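Local structure of acetamidase (Bacillus halodurans, 2II1) at residues 127-138 against 176-187; 63-71 against 205-213. The protein binds calcium ions and probably hydrolyses carbon-nitrogen bonds, other than peptide bonds, in linear amides. All coordinates share one frame; numbering follows the deposited sequence. Where two conformers were deposited one is given.

Interaction 1 of 2, residues 127-138 against 176-187; sequences PLQPMIGVIGTA and ALLALGDLHAAM. With CA (calcium ion), chain F; CA (calcium ion), chain E.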
ATOM      1  N   PRO A 127      -2.135  18.176  -6.958  1.00 16.68           N
ATOM      2  CA  PRO A 127      -1.614  18.946  -5.844  1.00 16.97           C
ATOM      3  C   PRO A 127      -0.107  18.909  -5.838  1.00 14.13           C
ATOM      4  O   PRO A 127       0.488  17.878  -6.141  1.00 14.67           O
ATOM      5  CB  PRO A 127      -2.190  18.247  -4.594  1.00 18.75           C
ATOM      6  CG  PRO A 127      -3.094  17.185  -5.085  1.00 20.81           C
ATOM      7  CD  PRO A 127      -2.837  16.953  -6.533  1.00 18.28           C
ATOM      8  N   LEU A 128       0.507  20.057  -5.564  1.00 14.52           N
ATOM      9  CA  LEU A 128       1.954  20.117  -5.339  1.00 14.02           C
ATOM     10  C   LEU A 128       2.251  19.401  -4.013  1.00 15.38           C
ATOM     11  O   LEU A 128       1.788  19.845  -2.958  1.00 14.97           O
ATOM     12  CB  LEU A 128       2.424  21.578  -5.276  1.00 13.77           C
ATOM     13  CG  LEU A 128       3.925  21.812  -5.067  1.00 16.16           C
ATOM     14  CD1 LEU A 128       4.768  21.173  -6.152  1.00 13.12           C
ATOM     15  CD2 LEU A 128       4.170  23.291  -5.029  1.00 13.15           C
ATOM     16  N   GLN A 129       2.970  18.271  -4.092  1.00 16.88           N
ATOM     17  CA  GLN A 129       3.354  17.462  -2.915  1.00 18.40           C
ATOM     18  C   GLN A 129       4.842  17.106  -2.987  1.00 15.65           C
ATOM     19  O   GLN A 129       5.233  16.003  -3.439  1.00 16.63           O
ATOM     20  CB  GLN A 129       2.456  16.227  -2.797  1.00 19.62           C
ATOM     21  CG  GLN A 129       1.067  16.640  -2.369  1.00 20.80           C
ATOM     22  CD  GLN A 129       0.077  15.520  -2.377  1.00 30.01           C
ATOM     23  OE1 GLN A 129       0.194  14.565  -3.145  1.00 32.41           O
ATOM     24  NE2 GLN A 129      -0.924  15.634  -1.523  1.00 33.77           N
ATOM     25  N   PRO A 130       5.686  18.073  -2.590  1.00 14.82           N
ATOM     26  CA  PRO A 130       7.123  17.890  -2.717  1.00 14.69           C
ATOM     27  C   PRO A 130       7.618  16.793  -1.809  1.00 14.49           C
ATOM     28  O   PRO A 130       7.221  16.736  -0.652  1.00 16.94           O
ATOM     29  CB  PRO A 130       7.703  19.251  -2.313  1.00 14.89           C
ATOM     30  CG  PRO A 130       6.624  19.953  -1.558  1.00 16.05           C
ATOM     31  CD  PRO A 130       5.334  19.412  -2.055  1.00 14.39           C
HETATM   32  N   MSE A 131       8.468  15.937  -2.346  1.00 11.67           N
HETATM   33  CA  MSE A 131       9.060  14.842  -1.597  1.00 12.56           C
HETATM   34  C   MSE A 131      10.495  14.609  -2.071  1.00 11.26           C
HETATM   35  O   MSE A 131      10.885  15.071  -3.141  1.00 11.70           O
HETATM   36  CB  MSE A 131       8.226  13.583  -1.784  1.00 11.46           C
HETATM   37  CG  MSE A 131       7.900  13.308  -3.246  1.00 15.82           C
HETATM   38 SE   MSE A 131       7.575  11.425  -3.717  0.75 20.94          SE
HETATM   39  CE  MSE A 131       9.367  10.518  -3.240  1.00 17.76           C
ATOM     40  N   ILE A 132      11.280  13.895  -1.266  1.00 13.40           N
ATOM     41  CA  ILE A 132      12.624  13.487  -1.632  1.00 13.04           C
ATOM     42  C   ILE A 132      12.682  11.986  -2.016  1.00 11.23           C
ATOM     43  O   ILE A 132      12.373  11.107  -1.193  1.00 11.29           O
ATOM     44  CB  ILE A 132      13.606  13.670  -0.433  1.00 13.59           C
ATOM     45  CG1 ILE A 132      13.583  15.076   0.119  1.00 10.99           C
ATOM     46  CG2 ILE A 132      15.026  13.361  -0.848  1.00  7.38           C
ATOM     47  CD1 ILE A 132      14.172  15.143   1.517  1.00 10.73           C
ATOM     48  N   GLY A 133      13.158  11.695  -3.222  1.00  8.45           N
ATOM     49  CA  GLY A 133      13.193  10.321  -3.710  1.00  9.09           C
ATOM     50  C   GLY A 133      14.433   9.527  -3.309  1.00  8.40           C
ATOM     51  O   GLY A 133      14.355   8.319  -3.065  1.00 12.54           O
ATOM     52  N   VAL A 134      15.573  10.192  -3.308  1.00  8.70           N
ATOM     53  CA  VAL A 134      16.870   9.593  -3.021  1.00 10.37           C
ATOM     54  C   VAL A 134      17.425  10.301  -1.807  1.00  9.80           C
ATOM     55  O   VAL A 134      17.712  11.497  -1.859  1.00 10.53           O
ATOM     56  CB  VAL A 134      17.868   9.731  -4.199  1.00 11.35           C
ATOM     57  CG1 VAL A 134      19.289   9.427  -3.742  1.00  7.36           C
ATOM     58  CG2 VAL A 134      17.465   8.828  -5.341  1.00 13.58           C
ATOM     59  N   ILE A 135      17.502   9.566  -0.703  1.00 10.71           N
ATOM     60  CA  ILE A 135      18.170  10.027   0.496  1.00 12.36           C
ATOM     61  C   ILE A 135      18.903   8.830   1.112  1.00 12.26           C
ATOM     62  O   ILE A 135      18.306   7.790   1.306  1.00 12.32           O
ATOM     63  CB  ILE A 135      17.158  10.651   1.493  1.00 10.96           C
ATOM     64  CG1 ILE A 135      17.908  11.377   2.629  1.00 16.25           C
ATOM     65  CG2 ILE A 135      16.192   9.602   2.015  1.00 17.87           C
ATOM     66  CD1 ILE A 135      17.035  12.238   3.486  1.00 13.63           C
ATOM     67  N   GLY A 136      20.197   8.971   1.417  1.00 11.71           N
ATOM     68  CA  GLY A 136      20.956   7.848   1.932  1.00 10.71           C
ATOM     69  C   GLY A 136      22.292   8.208   2.532  1.00 12.87           C
ATOM     70  O   GLY A 136      22.806   9.322   2.322  1.00 13.39           O
ATOM     71  N   THR A 137      22.813   7.270   3.322  1.00 11.17           N
ATOM     72  CA  THR A 137      24.171   7.329   3.877  1.00  9.85           C
ATOM     73  C   THR A 137      25.046   6.286   3.148  1.00 12.94           C
ATOM     74  O   THR A 137      24.540   5.483   2.353  1.00 10.89           O
ATOM     75  CB  THR A 137      24.138   7.083   5.408  1.00  9.22           C
ATOM     76  OG1 THR A 137      23.557   5.802   5.696  1.00 10.29           O
ATOM     77  CG2 THR A 137      23.322   8.191   6.112  1.00  7.89           C
ATOM     78  N   ALA A 138      26.355   6.322   3.400  1.00 13.65           N
ATOM     79  CA  ALA A 138      27.286   5.415   2.740  1.00 14.02           C
ATOM     80  C   ALA A 138      27.204   4.003   3.324  1.00 14.44           C
ATOM     81  O   ALA A 138      27.261   3.829   4.559  1.00 14.17           O
ATOM     82  CB  ALA A 138      28.736   5.942   2.858  1.00 10.83           C
ATOM     83  N   ALA A 176      28.870   9.385   8.639  1.00 13.20           N
ATOM     84  CA  ALA A 176      27.607   9.025   7.909  1.00 13.46           C
ATOM     85  C   ALA A 176      27.705   9.158   6.387  1.00 13.39           C
ATOM     86  O   ALA A 176      27.472   8.186   5.672  1.00 11.27           O
ATOM     87  CB  ALA A 176      26.412   9.830   8.431  1.00  9.41           C
ATOM     88  N   LEU A 177      28.026  10.374   5.935  1.00 14.41           N
ATOM     89  CA  LEU A 177      28.113  10.756   4.513  1.00 13.63           C
ATOM     90  C   LEU A 177      26.751  10.708   3.841  1.00 11.28           C
ATOM     91  O   LEU A 177      26.447   9.790   3.068  1.00 10.32           O
ATOM     92  CB  LEU A 177      29.130   9.925   3.740  1.00 14.15           C
ATOM     93  CG  LEU A 177      30.547   9.927   4.329  1.00 12.67           C
ATOM     94  CD1 LEU A 177      31.370   8.963   3.537  1.00 10.61           C
ATOM     95  CD2 LEU A 177      31.176  11.296   4.345  1.00  8.14           C
ATOM     96  N   LEU A 178      25.962  11.735   4.154  1.00  8.30           N
ATOM     97  CA  LEU A 178      24.572  11.900   3.716  1.00  9.77           C
ATOM     98  C   LEU A 178      24.535  12.618   2.358  1.00 10.40           C
ATOM     99  O   LEU A 178      25.267  13.551   2.138  1.00  9.94           O
ATOM    100  CB  LEU A 178      23.769  12.734   4.742  1.00  7.83           C
ATOM    101  CG  LEU A 178      22.281  12.988   4.514  1.00 10.58           C
ATOM    102  CD1 LEU A 178      21.459  11.699   4.385  1.00  3.91           C
ATOM    103  CD2 LEU A 178      21.686  13.864   5.627  1.00 11.37           C
ATOM    104  N   ALA A 179      23.678  12.142   1.467  1.00 11.26           N
ATOM    105  CA  ALA A 179      23.530  12.690   0.120  1.00 12.11           C
ATOM    106  C   ALA A 179      22.036  12.591  -0.205  1.00 12.55           C
ATOM    107  O   ALA A 179      21.363  11.686   0.279  1.00 13.44           O
ATOM    108  CB  ALA A 179      24.371  11.861  -0.897  1.00 11.24           C
ATOM    109  N   LEU A 180      21.502  13.532  -0.968  1.00 13.63           N
ATOM    110  CA  LEU A 180      20.092  13.460  -1.312  1.00 11.75           C
ATOM    111  C   LEU A 180      19.814  14.115  -2.635  1.00 12.00           C
ATOM    112  O   LEU A 180      20.616  14.890  -3.141  1.00 10.91           O
ATOM    113  CB  LEU A 180      19.190  14.019  -0.208  1.00 17.00           C
ATOM    114  CG  LEU A 180      19.092  15.527   0.003  1.00 11.75           C
ATOM    115  CD1 LEU A 180      18.318  16.223  -1.133  1.00 19.54           C
ATOM    116  CD2 LEU A 180      18.463  15.773   1.346  1.00 12.96           C
ATOM    117  N   GLY A 181      18.671  13.768  -3.199  1.00 11.59           N
ATOM    118  CA  GLY A 181      18.368  14.143  -4.557  1.00 13.71           C
ATOM    119  C   GLY A 181      16.993  13.686  -4.964  1.00 14.28           C
ATOM    120  O   GLY A 181      16.177  13.282  -4.131  1.00 16.52           O
ATOM    121  N   ASP A 182      16.746  13.764  -6.261  1.00 15.46           N
ATOM    122  CA  ASP A 182      15.572  13.163  -6.860  1.00 14.53           C
ATOM    123  C   ASP A 182      14.285  13.624  -6.221  1.00 12.50           C
ATOM    124  O   ASP A 182      13.488  12.796  -5.745  1.00 11.99           O
ATOM    125  CB  ASP A 182      15.676  11.642  -6.781  1.00 10.63           C
ATOM    126  CG  ASP A 182      14.585  10.944  -7.538  1.00 18.41           C
ATOM    127  OD1 ASP A 182      14.253  11.418  -8.638  1.00  5.19           O
ATOM    128  OD2 ASP A 182      14.045   9.915  -7.060  1.00 13.61           O
ATOM    129  N   LEU A 183      14.068  14.936  -6.260  1.00 12.21           N
ATOM    130  CA  LEU A 183      12.861  15.555  -5.742  1.00 12.14           C
ATOM    131  C   LEU A 183      11.719  15.357  -6.738  1.00 10.86           C
ATOM    132  O   LEU A 183      11.969  15.264  -7.940  1.00  9.63           O
ATOM    133  CB  LEU A 183      13.091  17.046  -5.503  1.00  9.94           C
ATOM    134  CG  LEU A 183      14.238  17.484  -4.591  1.00 13.96           C
ATOM    135  CD1 LEU A 183      14.148  19.002  -4.332  1.00 10.72           C
ATOM    136  CD2 LEU A 183      14.242  16.712  -3.271  1.00 11.79           C
ATOM    137  N   HIS A 184      10.484  15.268  -6.219  1.00 11.65           N
ATOM    138  CA  HIS A 184       9.274  15.174  -7.038  1.00  9.69           C
ATOM    139  C   HIS A 184       8.277  16.191  -6.563  1.00 11.48           C
ATOM    140  O   HIS A 184       8.199  16.495  -5.375  1.00 12.63           O
ATOM    141  CB  HIS A 184       8.604  13.811  -6.979  1.00 11.22           C
ATOM    142  CG  HIS A 184       9.503  12.689  -7.383  1.00  7.54           C
ATOM    143  ND1 HIS A 184       9.479  11.453  -6.772  1.00 19.35           N
ATOM    144  CD2 HIS A 184      10.477  12.626  -8.320  1.00 20.71           C
ATOM    145  CE1 HIS A 184      10.387  10.670  -7.331  1.00 16.89           C
ATOM    146  NE2 HIS A 184      11.016  11.362  -8.265  1.00  5.08           N
ATOM    147  N   ALA A 185       7.515  16.689  -7.524  1.00  7.16           N
ATOM    148  CA  ALA A 185       6.459  17.642  -7.286  1.00  8.54           C
ATOM    149  C   ALA A 185       5.157  16.873  -6.993  1.00  9.50           C
ATOM    150  O   ALA A 185       4.220  17.396  -6.373  1.00 10.15           O
ATOM    151  CB  ALA A 185       6.334  18.541  -8.513  1.00  7.42           C
ATOM    152  N   ALA A 186       5.114  15.615  -7.432  1.00 10.17           N
ATOM    153  CA  ALA A 186       4.010  14.739  -7.167  1.00  9.01           C
ATOM    154  C   ALA A 186       4.433  13.335  -7.490  1.00 10.76           C
ATOM    155  O   ALA A 186       5.278  13.131  -8.373  1.00 11.43           O
ATOM    156  CB  ALA A 186       2.818  15.124  -8.019  1.00 12.58           C
HETATM  157  N   MSE A 187       3.834  12.370  -6.785  1.00 10.46           N
HETATM  158  CA  MSE A 187       4.093  10.937  -6.998  1.00 13.37           C
HETATM  159  C   MSE A 187       3.157  10.151  -6.087  1.00 12.84           C
HETATM  160  O   MSE A 187       2.952  10.509  -4.932  1.00 13.28           O
HETATM  161  CB  MSE A 187       5.528  10.561  -6.633  1.00 12.36           C
HETATM  162  CG  MSE A 187       5.997   9.237  -7.234  1.00 14.63           C
HETATM  163 SE   MSE A 187       7.404   8.436  -6.155  0.75 23.34          SE
HETATM  164  CE  MSE A 187       6.360   7.654  -4.684  1.00 27.01           C
TER
HETATM  165 CA    CA F 401      12.548  10.649  -9.559  1.00 13.37          CA
HETATM  166 CA    CA E 400      13.668   7.629  -7.792  1.00 15.04          CA
HETATM  167  O   HOH W   1       1.726  13.340  -4.929  1.00 29.16           O
HETATM  168  O   HOH W   2       0.364  11.356  -3.877  1.00 34.88           O
HETATM  169  O   HOH W   3      27.212   5.524   6.924  1.00 17.63           O
HETATM  170  O   HOH W   4      13.660   5.853  -9.321  1.00 14.95           O
HETATM  171  O   HOH W   5      12.202   8.712  -9.437  1.00 22.75           O
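M131, V134 and G136 of 127-138 pair with H184, G181 and A179 of 176-187 as antiparallel hydrogen-bonded pairs, and the short axes of strands 134-136 and 176-184 run at 170°. At G133 the first strand turns a corner: the G133 N to D182 O bond is 2.8 Å long but bent, and the N-H stands above the carbonyl plane. D182 meets this corner with positive backbone angles, and its CB lies 3.6 Å from V134 CG2, the two side chains crossing at about a right angle. With CG anti to the backbone N (chi1 -173°), the D182 carboxylate bridges two calcium ions, OD1 holding one at 2.1 Å and OD2 the other at 2.4 Å. H184 binds the first ion through NE2, also at 2.1 Å. At the edge of its ring, near the ring plane, lies the selenium of selenomethionine M131, SE 3.6 Å from H184 ND1, a buried nitrogen with no polar partner in the model. M187 CB also touches this selenium, at 3.7 Å. On the face of I132, I135, L180 and L183, I132 CG1 lies 3.8 Å from L183 CD2, these two side chains running side by side, and side chains of strand 201-210 pack against I132, L180 and L183. N155, D157 and E198 supply further ligands to the ions. The result is a buried antiparallel strand pair in which D182, across from the G133 corner, bridges a two-calcium site, while the isoleucines and leucines face the hydrophobic core.

Interaction 2 of 2, residues 63-71 against 205-213; sequences PLYVEGARR and LKVNVKKER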
ATOM      1  N   PRO A  63      28.670  14.188  -0.641  1.00 13.46           N
ATOM      2  CA  PRO A  63      28.270  13.765   0.699  1.00 13.92           C
ATOM      3  C   PRO A  63      28.566  14.763   1.813  1.00 13.03           C
ATOM      4  O   PRO A  63      29.531  15.493   1.747  1.00 12.60           O
ATOM      5  CB  PRO A  63      29.045  12.467   0.922  1.00 12.14           C
ATOM      6  CG  PRO A  63      30.099  12.411  -0.125  1.00 15.60           C
ATOM      7  CD  PRO A  63      29.973  13.616  -1.014  1.00 15.54           C
ATOM      8  N   LEU A  64      27.703  14.784   2.813  1.00 13.13           N
ATOM      9  CA  LEU A  64      27.869  15.641   3.985  1.00 11.22           C
ATOM     10  C   LEU A  64      28.459  14.795   5.107  1.00 11.35           C
ATOM     11  O   LEU A  64      27.886  13.747   5.446  1.00  7.23           O
ATOM     12  CB  LEU A  64      26.503  16.199   4.415  1.00 13.15           C
ATOM     13  CG  LEU A  64      26.467  16.866   5.783  1.00 14.51           C
ATOM     14  CD1 LEU A  64      27.135  18.259   5.739  1.00 16.73           C
ATOM     15  CD2 LEU A  64      25.049  16.916   6.326  1.00 14.86           C
ATOM     16  N   TYR A  65      29.574  15.262   5.688  1.00  8.68           N
ATOM     17  CA  TYR A  65      30.181  14.640   6.871  1.00  8.90           C
ATOM     18  C   TYR A  65      29.562  15.249   8.134  1.00  9.28           C
ATOM     19  O   TYR A  65      29.730  16.456   8.416  1.00  9.45           O
ATOM     20  CB  TYR A  65      31.722  14.830   6.887  1.00 10.17           C
ATOM     21  CG  TYR A  65      32.447  13.867   7.822  1.00 10.87           C
ATOM     22  CD1 TYR A  65      32.466  14.087   9.201  1.00 13.43           C
ATOM     23  CD2 TYR A  65      33.089  12.732   7.335  1.00 12.19           C
ATOM     24  CE1 TYR A  65      33.114  13.220  10.075  1.00 13.15           C
ATOM     25  CE2 TYR A  65      33.754  11.852   8.205  1.00 10.87           C
ATOM     26  CZ  TYR A  65      33.752  12.107   9.581  1.00 13.14           C
ATOM     27  OH  TYR A  65      34.371  11.263  10.486  1.00 15.64           O
ATOM     28  N   VAL A  66      28.853  14.410   8.891  1.00  9.73           N
ATOM     29  CA  VAL A  66      28.255  14.804  10.172  1.00 10.43           C
ATOM     30  C   VAL A  66      29.244  14.421  11.305  1.00 11.10           C
ATOM     31  O   VAL A  66      29.411  13.228  11.627  1.00 12.65           O
ATOM     32  CB  VAL A  66      26.864  14.141  10.370  1.00 10.27           C
ATOM     33  CG1 VAL A  66      26.181  14.625  11.644  1.00 14.29           C
ATOM     34  CG2 VAL A  66      25.985  14.384   9.151  1.00  4.94           C
ATOM     35  N   GLU A  67      29.927  15.418  11.865  1.00  9.66           N
ATOM     36  CA  GLU A  67      30.943  15.164  12.922  1.00 11.64           C
ATOM     37  C   GLU A  67      30.236  14.730  14.189  1.00 12.14           C
ATOM     38  O   GLU A  67      29.185  15.266  14.500  1.00 14.22           O
ATOM     39  CB  GLU A  67      31.759  16.405  13.234  1.00 10.25           C
ATOM     40  CG  GLU A  67      32.566  16.923  12.067  1.00  8.60           C
ATOM     41  CD  GLU A  67      33.628  17.939  12.459  1.00  7.89           C
ATOM     42  OE1 GLU A  67      33.687  18.432  13.631  1.00  6.76           O
ATOM     43  OE2 GLU A  67      34.446  18.253  11.570  1.00 14.40           O
ATOM     44  N   GLY A  68      30.801  13.754  14.886  1.00 12.65           N
ATOM     45  CA  GLY A  68      30.170  13.124  16.058  1.00 14.86           C
ATOM     46  C   GLY A  68      29.427  11.832  15.731  1.00 15.73           C
ATOM     47  O   GLY A  68      29.159  11.020  16.637  1.00 16.51           O
ATOM     48  N   ALA A  69      29.094  11.655  14.439  1.00 12.84           N
ATOM     49  CA  ALA A  69      28.427  10.469  13.925  1.00 14.00           C
ATOM     50  C   ALA A  69      29.470   9.384  13.744  1.00 13.30           C
ATOM     51  O   ALA A  69      30.466   9.589  13.059  1.00 14.05           O
ATOM     52  CB  ALA A  69      27.719  10.761  12.574  1.00 10.16           C
ATOM     53  N   ARG A  70      29.207   8.230  14.346  1.00 13.47           N
ATOM     54  CA  ARG A  70      30.120   7.102  14.382  1.00 12.84           C
ATOM     55  C   ARG A  70      29.397   5.832  13.972  1.00 11.43           C
ATOM     56  O   ARG A  70      28.195   5.737  14.123  1.00 13.40           O
ATOM     57  CB  ARG A  70      30.690   6.955  15.807  1.00 11.64           C
ATOM     58  CG  ARG A  70      31.497   8.172  16.300  1.00 15.92           C
ATOM     59  CD  ARG A  70      32.787   8.305  15.488  1.00 14.49           C
ATOM     60  NE  ARG A  70      33.624   9.407  15.935  1.00 12.89           N
ATOM     61  CZ  ARG A  70      34.866   9.626  15.518  1.00 15.00           C
ATOM     62  NH1 ARG A  70      35.439   8.792  14.655  1.00 16.91           N
ATOM     63  NH2 ARG A  70      35.556  10.669  15.990  1.00 15.97           N
ATOM     64  N   ARG A  71      30.124   4.856  13.445  1.00 13.38           N
ATOM     65  CA  ARG A  71      29.558   3.529  13.160  1.00 15.69           C
ATOM     66  C   ARG A  71      28.653   3.045  14.281  1.00 15.44           C
ATOM     67  O   ARG A  71      29.069   3.020  15.435  1.00 15.43           O
ATOM     68  CB  ARG A  71      30.670   2.487  12.993  1.00 17.89           C
ATOM     69  CG  ARG A  71      31.374   2.514  11.678  1.00 25.22           C
ATOM     70  CD  ARG A  71      32.729   1.798  11.711  1.00 35.45           C
ATOM     71  NE  ARG A  71      33.194   1.506  10.350  1.00 45.77           N
ATOM     72  CZ  ARG A  71      33.846   2.359   9.551  1.00 48.65           C
ATOM     73  NH1 ARG A  71      34.162   3.598   9.953  1.00 46.34           N
ATOM     74  NH2 ARG A  71      34.193   1.966   8.327  1.00 46.84           N
ATOM     75  N   LEU A 205      16.958  20.900   5.887  1.00 12.87           N
ATOM     76  CA  LEU A 205      16.813  19.874   6.902  1.00 12.26           C
ATOM     77  C   LEU A 205      17.653  20.202   8.136  1.00 13.15           C
ATOM     78  O   LEU A 205      18.614  20.969   8.051  1.00 14.23           O
ATOM     79  CB  LEU A 205      17.192  18.510   6.300  1.00 11.36           C
ATOM     80  CG  LEU A 205      18.566  18.298   5.662  1.00 16.52           C
ATOM     81  CD1 LEU A 205      19.629  17.991   6.688  1.00 18.52           C
ATOM     82  CD2 LEU A 205      18.542  17.170   4.688  1.00 11.03           C
ATOM     83  N   LYS A 206      17.277  19.623   9.274  1.00 12.04           N
ATOM     84  CA  LYS A 206      18.129  19.586  10.466  1.00 14.96           C
ATOM     85  C   LYS A 206      18.639  18.152  10.679  1.00 13.87           C
ATOM     86  O   LYS A 206      17.854  17.155  10.640  1.00 11.97           O
ATOM     87  CB  LYS A 206      17.327  20.067  11.678  1.00 16.31           C
ATOM     88  CG  LYS A 206      18.128  20.176  12.974  1.00 22.56           C
ATOM     89  CD  LYS A 206      17.319  20.872  14.083  1.00 19.05           C
ATOM     90  CE  LYS A 206      17.909  20.572  15.487  1.00 19.83           C
ATOM     91  NZ  LYS A 206      17.534  21.606  16.501  1.00 24.19           N
ATOM     92  N   VAL A 207      19.949  18.018  10.880  1.00 11.68           N
ATOM     93  CA  VAL A 207      20.548  16.706  11.038  0.50 13.25           C
ATOM     94  C   VAL A 207      21.014  16.472  12.484  1.00 13.85           C
ATOM     95  O   VAL A 207      21.859  17.229  13.004  1.00 12.16           O
ATOM     96  CB  VAL A 207      21.687  16.471  10.000  0.50 12.75           C
ATOM     97  CG1 VAL A 207      22.719  17.599  10.033  0.50 11.45           C
ATOM     98  CG2 VAL A 207      22.339  15.110  10.224  0.50 16.04           C
ATOM     99  N   ASN A 208      20.455  15.435  13.133  1.00 12.99           N
ATOM    100  CA  ASN A 208      20.856  15.062  14.494  1.00 12.90           C
ATOM    101  C   ASN A 208      21.515  13.707  14.509  1.00 15.52           C
ATOM    102  O   ASN A 208      21.161  12.822  13.728  1.00 13.81           O
ATOM    103  CB  ASN A 208      19.679  15.063  15.470  1.00 15.57           C
ATOM    104  CG  ASN A 208      18.987  16.392  15.542  1.00 22.19           C
ATOM    105  OD1 ASN A 208      19.623  17.439  15.597  1.00 26.23           O
ATOM    106  ND2 ASN A 208      17.666  16.362  15.535  1.00 32.15           N
ATOM    107  N   VAL A 209      22.509  13.559  15.386  1.00 15.16           N
ATOM    108  CA  VAL A 209      23.197  12.287  15.566  1.00 14.13           C
ATOM    109  C   VAL A 209      22.564  11.642  16.780  1.00 14.89           C
ATOM    110  O   VAL A 209      22.384  12.300  17.818  1.00 13.74           O
ATOM    111  CB  VAL A 209      24.697  12.459  15.767  1.00 14.54           C
ATOM    112  CG1 VAL A 209      25.339  11.121  16.179  1.00 16.21           C
ATOM    113  CG2 VAL A 209      25.331  12.987  14.511  1.00 11.60           C
ATOM    114  N   LYS A 210      22.147  10.389  16.615  1.00 12.92           N
ATOM    115  CA  LYS A 210      21.576   9.613  17.702  1.00 13.34           C
ATOM    116  C   LYS A 210      22.522   8.454  17.953  1.00 13.86           C
ATOM    117  O   LYS A 210      22.887   7.731  17.034  1.00 10.98           O
ATOM    118  CB  LYS A 210      20.154   9.114  17.391  1.00 15.10           C
ATOM    119  CG  LYS A 210      19.103  10.209  17.249  1.00 14.73           C
ATOM    120  CD  LYS A 210      18.858  10.968  18.553  1.00 17.65           C
ATOM    121  CE  LYS A 210      18.875  12.477  18.330  1.00 24.24           C
ATOM    122  NZ  LYS A 210      19.508  13.240  19.465  1.00 32.93           N
ATOM    123  N   LYS A 211      22.914   8.290  19.213  1.00 14.16           N
ATOM    124  CA  LYS A 211      23.945   7.350  19.578  1.00 18.56           C
ATOM    125  C   LYS A 211      23.433   5.940  19.795  1.00 21.84           C
ATOM    126  O   LYS A 211      24.226   5.000  19.790  1.00 26.19           O
ATOM    127  CB  LYS A 211      24.706   7.873  20.799  1.00 19.51           C
ATOM    128  CG  LYS A 211      25.545   9.081  20.438  1.00 20.03           C
ATOM    129  CD  LYS A 211      26.850   8.620  19.803  1.00 26.98           C
ATOM    130  CE  LYS A 211      27.568   9.698  19.009  1.00 29.04           C
ATOM    131  NZ  LYS A 211      28.718   9.093  18.261  1.00 24.03           N
ATOM    132  N   GLU A 212      22.126   5.774  19.963  1.00 22.48           N
ATOM    133  CA  GLU A 212      21.570   4.445  20.037  1.00 24.69           C
ATOM    134  C   GLU A 212      20.613   4.229  18.891  1.00 24.56           C
ATOM    135  O   GLU A 212      19.681   5.013  18.674  1.00 22.38           O
ATOM    136  CB  GLU A 212      20.853   4.176  21.359  1.00 25.87           C
ATOM    137  CG  GLU A 212      20.907   2.679  21.745  1.00 33.26           C
ATOM    138  CD  GLU A 212      19.627   2.171  22.381  1.00 39.91           C
ATOM    139  OE1 GLU A 212      19.136   2.826  23.330  1.00 48.70           O
ATOM    140  OE2 GLU A 212      19.116   1.114  21.930  1.00 38.69           O
ATOM    141  N   ARG A 213      20.858   3.141  18.171  1.00 24.86           N
ATOM    142  CA  ARG A 213      20.017   2.731  17.082  1.00 25.82           C
ATOM    143  C   ARG A 213      18.835   1.923  17.590  1.00 26.87           C
ATOM    144  O   ARG A 213      18.906   0.711  17.716  1.00 28.42           O
ATOM    145  CB  ARG A 213      20.837   1.928  16.108  1.00 24.61           C
ATOM    146  CG  ARG A 213      20.235   1.905  14.777  1.00 24.03           C
ATOM    147  CD  ARG A 213      21.086   1.129  13.845  1.00 18.86           C
ATOM    148  NE  ARG A 213      22.278   1.859  13.458  1.00 14.09           N
ATOM    149  CZ  ARG A 213      23.184   1.393  12.609  1.00 16.43           C
ATOM    150  NH1 ARG A 213      23.006   0.217  12.048  1.00 14.61           N
ATOM    151  NH2 ARG A 213      24.260   2.100  12.311  1.00 15.25           N
TER
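V66 and V209 point their side chains at each other and slide past in opposite directions, bringing V66 CG1 to 3.4 Å from V209 CG2, tighter than usual van der Waals contact. The neighbouring methyls spread the contact: the CB of A69 reaches the same V209 CG2 at 3.8 Å, and in one of the two conformers of V207 its CG2 rests 3.9 Å from V66 CG2. V209 has CG1 anti to its backbone N (chi1 171°), which turns that methyl toward the G68 carbonyl and directs CG2 to V66 and A69. In that same V207 conformer, L64 CD2 makes a looser contact with V207 CG1. Beyond the valines the contact becomes polar. The K211 chain, bent at chi2 (-82°), carries its ammonium to the G68 carbonyl, where NZ and O are 2.6 Å apart and the donor lies nearly on the extension of the C=O bond. The aliphatic part of R70 runs beside the lysine, pointing the same way, with CG 3.5 Å from K211 NZ. Their charges have separate partners, D73 for the lysine and D174 for the arginine. G68 belongs to a type II turn from V66 to A69, at backbone angles that call for glycine. Strands 63-67 and 205-210 cross at -49° with their axes 8.4 Å apart, too far for backbone pairing; the valine side chains pack between the two layers. This is face-to-face packing of beta-sheets, as in a beta-sandwich, closed at the solvent edge by a lysine bound to a turn carbonyl.

How the interactions relate
The centres of the two interactions lie about 18 Å apart. Along the chain, both segments of interaction 1 fall between those of interaction 2, nesting it inside the longer loop. Strands 60-67 and 176-184 are antiparallel neighbours in one mixed sheet, and a probable hydrogen bond from L64 N to L178 O joins the two contacts there. Strand 201-210 belongs to the facing nine-strand sheet, where L205 CD2 packs 3.6 Å from L180 CD2. Interaction 1 therefore lies within one sheet and contributes to the calcium site near the chain centre, whereas interaction 2 joins that sheet to the opposing one about 17 Å from the chain centre.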